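Local coordinates for protein R.Pab1 family restriction endonuclease (Campylobacter coli, PDB 7CFA) that acts as a restriction DNA glycosylase, probably removing a base from its recognition sequence in foreign DNA, as in the R.PabI family, at residues N65-G68 / K72-K75; F98-F103 / Q231-I236. The protein carries 2 engineered substitutions. All blocks are in the same frame, centred on the assembly; numbering follows the deposited sequence.

Contact 1. Residues N65-G68 / K72-K75; sequences NFIG and KDKK
Residues 65-68 and 72-75 run antiparallel, their end-to-end directions 141° apart, and four backbone hydrogen bonds join them: Asn65 N and Phe66 N both donate to Lys74 O, Lys74 N returns a bond to Phe66 O, and Gly68 N reaches Lys72 O at 3.0 Å. The doubled acceptor defines a classic beta bulge, with Asn65 and Phe66 together facing Lys74. Its two donors approach differently: Asn65 N, 2.8 Å from Lys74 O, lies in the carbonyl plane, whereas Phe66 N is tilted 30° from it. Within the bulge Phe66 and Lys74 form a hydrogen-bonded pair, and the next pair, Ile67 and Asp73, is non-hydrogen-bonded, so that the side chains of the two pairs leave opposite faces of this beta hairpin. On the Phe66 face, Lys74 CB sits over the ring, 3.7 Å from its centroid and displaced toward CZ, a CH-pi contact. With chi1 at 68°, the ring's CG stands between the backbone N and carbonyl carbon, and the ring is carried across to the partner strand. The Lys74 chain then bends at chi2, taking its ammonium away from the ring toward a weak, long ion pair with Asp56. On the other face, Ile67 CG2 packs 3.7 Å from Lys72 O. At the bulged end Asn65 OD1 lies 3.3 Å from Lys75 CB while accepting a hydrogen bond from Leu76 N, which ties the amide to the next residue of the partner strand, 73-76. Lys75 itself extends away to a salt bridge with Asp63.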
loop_
_atom_site.group_PDB
_atom_site.type_symbol
_atom_site.label_atom_id
_atom_site.label_comp_id
_atom_site.label_asym_id
_atom_site.label_seq_id
_atom_site.Cartn_x
_atom_site.Cartn_y
_atom_site.Cartn_z
ATOM N N ASN A 65 -27.632 2.130 -15.402
ATOM C CA ASN A 65 -28.701 2.438 -14.462
ATOM C C ASN A 65 -28.726 3.896 -14.029
ATOM O O ASN A 65 -29.805 4.424 -13.758
ATOM C CB ASN A 65 -28.588 1.552 -13.215
ATOM C CG ASN A 65 -28.835 0.088 -13.516
ATOM O OD1 ASN A 65 -28.064 -0.778 -13.109
ATOM N ND2 ASN A 65 -29.920 -0.197 -14.230
ATOM N N PHE A 66 -27.571 4.552 -13.956
ATOM C CA PHE A 66 -27.494 5.955 -13.568
ATOM C C PHE A 66 -26.184 6.528 -14.092
ATOM O O PHE A 66 -25.339 5.809 -14.630
ATOM C CB PHE A 66 -27.601 6.124 -12.048
ATOM C CG PHE A 66 -26.415 5.591 -11.288
ATOM C CD1 PHE A 66 -25.381 6.434 -10.905
ATOM C CD2 PHE A 66 -26.338 4.249 -10.947
ATOM C CE1 PHE A 66 -24.292 5.947 -10.204
ATOM C CE2 PHE A 66 -25.251 3.756 -10.247
ATOM C CZ PHE A 66 -24.228 4.607 -9.872
ATOM N N ILE A 67 -26.024 7.837 -13.922
ATOM C CA ILE A 67 -24.813 8.549 -14.316
ATOM C C ILE A 67 -24.124 9.039 -13.051
ATOM O O ILE A 67 -24.707 9.808 -12.276
ATOM C CB ILE A 67 -25.119 9.715 -15.267
ATOM C CG1 ILE A 67 -25.808 9.206 -16.534
ATOM C CG2 ILE A 67 -23.840 10.467 -15.611
ATOM C CD1 ILE A 67 -26.123 10.295 -17.537
ATOM N N GLY A 68 -22.881 8.605 -12.849
ATOM C CA GLY A 68 -22.154 8.916 -11.638
ATOM C C GLY A 68 -21.687 10.359 -11.567
ATOM O O GLY A 68 -21.919 11.176 -12.458
ATOM N N LYS A 72 -19.821 9.353 -15.809
ATOM C CA LYS A 72 -19.722 8.085 -16.515
ATOM C C LYS A 72 -20.997 7.268 -16.356
ATOM O O LYS A 72 -21.741 7.408 -15.383
ATOM C CB LYS A 72 -18.525 7.273 -16.011
ATOM C CG LYS A 72 -17.173 7.889 -16.318
ATOM C CD LYS A 72 -16.044 6.983 -15.855
ATOM C CE LYS A 72 -14.689 7.554 -16.235
ATOM N NZ LYS A 72 -13.577 6.655 -15.820
ATOM N N ASP A 73 -21.238 6.401 -17.337
ATOM C CA ASP A 73 -22.335 5.448 -17.246
ATOM C C ASP A 73 -22.027 4.406 -16.179
ATOM O O ASP A 73 -20.968 3.771 -16.204
ATOM C CB ASP A 73 -22.571 4.769 -18.594
ATOM C CG ASP A 73 -23.036 5.739 -19.663
ATOM O OD1 ASP A 73 -23.727 6.720 -19.317
ATOM O OD2 ASP A 73 -22.713 5.515 -20.851
ATOM N N LYS A 74 -22.955 4.232 -15.242
ATOM C CA LYS A 74 -22.784 3.318 -14.124
ATOM C C LYS A 74 -24.008 2.424 -13.998
ATOM O O LYS A 74 -25.117 2.801 -14.387
ATOM C CB LYS A 74 -22.569 4.075 -12.809
ATOM C CG LYS A 74 -21.265 4.847 -12.716
ATOM C CD LYS A 74 -20.131 3.956 -12.235
ATOM C CE LYS A 74 -18.911 4.778 -11.851
ATOM N NZ LYS A 74 -17.880 3.948 -11.171
ATOM N N LYS A 75 -23.797 1.234 -13.442
ATOM C CA LYS A 75 -24.884 0.312 -13.152
ATOM C C LYS A 75 -24.668 -0.294 -11.774
ATOM O O LYS A 75 -23.575 -0.222 -11.205
ATOM C CB LYS A 75 -24.996 -0.792 -14.211
ATOM C CG LYS A 75 -23.784 -1.703 -14.303
ATOM C CD LYS A 75 -23.995 -2.771 -15.362
ATOM C CE LYS A 75 -22.796 -3.692 -15.467
ATOM N NZ LYS A 75 -23.022 -4.778 -16.458
#

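Contact 2. Residues F98-F103 / Q231-I236; sequences FGIKNF and QIIEFI
A pair of antiparallel-running helices, 94-106 and 223-237, meets here through Ile100, Lys101, Ile233 and Glu234. The short axes of 98-103 and 231-236 approach to 10.2 Å with 149° between their N-to-C directions, a spacing at which side chains make the contact; the nearest CA atoms, those of Lys101 and Ile233, are 7.0 Å apart. The apolar part of the interface rests on Ile233, whose CD1 methyl meets Ile100 CG2 at 3.8 Å, the two side chains crossing at about a right angle. The same CD1 approaches the first helix's backbone, 4.1 Å from Lys101 N, and Ile233 CG2 faces Lys101 CB at 4.2 Å. One methyl thus fits against Ile100 while the other branch lies beside the lysine stem, so a single isoleucine touches two consecutive residues of the other helix. The second helix is the last of the fold and lies mostly within the R.Pab1 family region, whereas the first precedes the long strands of the main sheet. Along the flank of the apolar contact, Lys101 stretches fully extended, with CG opposite the backbone N (chi1 178°), and delivers NZ to Glu234 OE1 at 2.9 Å in a hydrogen-bonded salt bridge. Glu234 bends at chi2 (71°) to bring its carboxylate round to the lysine, and OE1 receives the ammonium on its syn lone pair. The other oxygen, OE2, takes a hydrogen bond from Asn238 ND2, so both carboxylate oxygens are held and the group's rotation is restricted.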
loop_
_atom_site.group_PDB
_atom_site.type_symbol
_atom_site.label_atom_id
_atom_site.label_comp_id
_atom_site.label_asym_id
_atom_site.label_seq_id
_atom_site.Cartn_x
_atom_site.Cartn_y
_atom_site.Cartn_z
ATOM N N PHE A 98 -35.471 6.186 2.360
ATOM C CA PHE A 98 -35.715 7.615 2.522
ATOM C C PHE A 98 -34.924 8.179 3.694
ATOM O O PHE A 98 -34.408 9.300 3.619
ATOM C CB PHE A 98 -37.209 7.883 2.704
ATOM C CG PHE A 98 -37.972 7.957 1.412
ATOM C CD1 PHE A 98 -38.918 6.998 1.094
ATOM C CD2 PHE A 98 -37.738 8.984 0.513
ATOM C CE1 PHE A 98 -39.620 7.061 -0.095
ATOM C CE2 PHE A 98 -38.436 9.054 -0.679
ATOM C CZ PHE A 98 -39.378 8.091 -0.983
ATOM N N GLY A 99 -34.819 7.417 4.785
ATOM C CA GLY A 99 -34.030 7.873 5.919
ATOM C C GLY A 99 -32.563 8.042 5.574
ATOM O O GLY A 99 -31.915 8.990 6.025
ATOM N N ILE A 100 -32.020 7.128 4.770
ATOM C CA ILE A 100 -30.642 7.278 4.314
ATOM C C ILE A 100 -30.529 8.458 3.357
ATOM O O ILE A 100 -29.542 9.202 3.380
ATOM C CB ILE A 100 -30.143 5.971 3.669
ATOM C CG1 ILE A 100 -30.278 4.806 4.650
ATOM C CG2 ILE A 100 -28.695 6.111 3.225
ATOM C CD1 ILE A 100 -29.824 3.477 4.081
ATOM N N LYS A 101 -31.542 8.655 2.510
ATOM C CA LYS A 101 -31.519 9.765 1.564
ATOM C C LYS A 101 -31.503 11.107 2.288
ATOM O O LYS A 101 -30.679 11.978 1.987
ATOM C CB LYS A 101 -32.721 9.672 0.622
ATOM C CG LYS A 101 -32.827 10.816 -0.372
ATOM C CD LYS A 101 -34.059 10.663 -1.251
ATOM C CE LYS A 101 -34.230 11.854 -2.180
ATOM N NZ LYS A 101 -35.436 11.711 -3.038
ATOM N N ASN A 102 -32.409 11.291 3.253
ATOM C CA ASN A 102 -32.442 12.545 3.999
ATOM C C ASN A 102 -31.179 12.740 4.826
ATOM O O ASN A 102 -30.727 13.876 5.008
ATOM C CB ASN A 102 -33.681 12.594 4.896
ATOM C CG ASN A 102 -34.973 12.659 4.103
ATOM O OD1 ASN A 102 -34.998 13.155 2.977
ATOM N ND2 ASN A 102 -36.057 12.161 4.691
ATOM N N PHE A 103 -30.596 11.651 5.332
ATOM C CA PHE A 103 -29.357 11.757 6.094
ATOM C C PHE A 103 -28.209 12.236 5.217
ATOM O O PHE A 103 -27.419 13.091 5.634
ATOM C CB PHE A 103 -29.020 10.410 6.732
ATOM C CG PHE A 103 -27.638 10.345 7.324
ATOM C CD1 PHE A 103 -27.381 10.877 8.577
ATOM C CD2 PHE A 103 -26.599 9.746 6.631
ATOM C CE1 PHE A 103 -26.113 10.818 9.124
ATOM C CE2 PHE A 103 -25.329 9.684 7.170
ATOM C CZ PHE A 103 -25.086 10.221 8.420
ATOM N N GLN A 231 -27.837 8.818 -6.231
ATOM C CA GLN A 231 -28.371 8.372 -7.515
ATOM C C GLN A 231 -28.864 6.932 -7.434
ATOM O O GLN A 231 -29.867 6.574 -8.064
ATOM C CB GLN A 231 -27.309 8.514 -8.606
ATOM C CG GLN A 231 -26.914 9.949 -8.916
ATOM C CD GLN A 231 -28.009 10.718 -9.628
ATOM O OE1 GLN A 231 -28.767 10.155 -10.417
ATOM N NE2 GLN A 231 -28.099 12.014 -9.350
ATOM N N ILE A 232 -28.172 6.093 -6.659
ATOM C CA ILE A 232 -28.568 4.697 -6.519
ATOM C C ILE A 232 -29.866 4.582 -5.729
ATOM O O ILE A 232 -30.757 3.801 -6.086
ATOM C CB ILE A 232 -27.429 3.891 -5.871
ATOM C CG1 ILE A 232 -26.240 3.797 -6.829
ATOM C CG2 ILE A 232 -27.909 2.507 -5.452
ATOM C CD1 ILE A 232 -25.065 3.022 -6.279
ATOM N N ILE A 233 -29.997 5.353 -4.646
ATOM C CA ILE A 233 -31.218 5.303 -3.846
ATOM C C ILE A 233 -32.414 5.771 -4.667
ATOM O O ILE A 233 -33.494 5.171 -4.615
ATOM C CB ILE A 233 -31.054 6.133 -2.559
ATOM C CG1 ILE A 233 -29.979 5.518 -1.659
ATOM C CG2 ILE A 233 -32.375 6.230 -1.813
ATOM C CD1 ILE A 233 -29.747 6.285 -0.373
ATOM N N GLU A 234 -32.235 6.841 -5.448
ATOM C CA GLU A 234 -33.326 7.345 -6.275
ATOM C C GLU A 234 -33.729 6.331 -7.338
ATOM O O GLU A 234 -34.920 6.174 -7.636
ATOM C CB GLU A 234 -32.921 8.670 -6.922
ATOM C CG GLU A 234 -34.062 9.417 -7.596
ATOM C CD GLU A 234 -35.042 10.013 -6.602
ATOM O OE1 GLU A 234 -34.678 10.155 -5.414
ATOM O OE2 GLU A 234 -36.177 10.340 -7.008
ATOM N N PHE A 235 -32.752 5.627 -7.916
ATOM C CA PHE A 235 -33.059 4.620 -8.925
ATOM C C PHE A 235 -33.796 3.435 -8.318
ATOM O O PHE A 235 -34.726 2.896 -8.927
ATOM C CB PHE A 235 -31.774 4.160 -9.614
ATOM C CG PHE A 235 -31.950 2.951 -10.491
ATOM C CD1 PHE A 235 -32.442 3.078 -11.779
ATOM C CD2 PHE A 235 -31.614 1.687 -10.030
ATOM C CE1 PHE A 235 -32.603 1.969 -12.589
ATOM C CE2 PHE A 235 -31.773 0.574 -10.835
ATOM C CZ PHE A 235 -32.268 0.715 -12.116
ATOM N N ILE A 236 -33.394 3.014 -7.117
ATOM C CA ILE A 236 -34.048 1.880 -6.473
ATOM C C ILE A 236 -35.457 2.254 -6.030
ATOM O O ILE A 236 -36.406 1.483 -6.219
ATOM C CB ILE A 236 -33.192 1.373 -5.298
ATOM C CG1 ILE A 236 -31.859 0.825 -5.812
ATOM C CG2 ILE A 236 -33.938 0.307 -4.509
ATOM C CD1 ILE A 236 -30.916 0.362 -4.719
#

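How the contacts relate
From the N terminus, contact 1 comes first and is local: 65-68 and 72-75 close a hairpin across three intervening residues. The chain then passes through helix 79-88 to helix 94-106, where contact 2 opens; it closes 127 residues later on helix 223-237, after the long strands of the main sheet. The two are therefore in series, neither nested nor crossed. The centres of contact 1 and contact 2 are about 15 Å apart. Helix 223-237 lies between hairpin and helix 94-106: Phe66 CE2 packs 3.6 Å from Ile232 CG1, and Asn65 ND2 is 3.3 Å from Phe235 CZ. The C-terminal helix thus joins the small sheet to the helical layer.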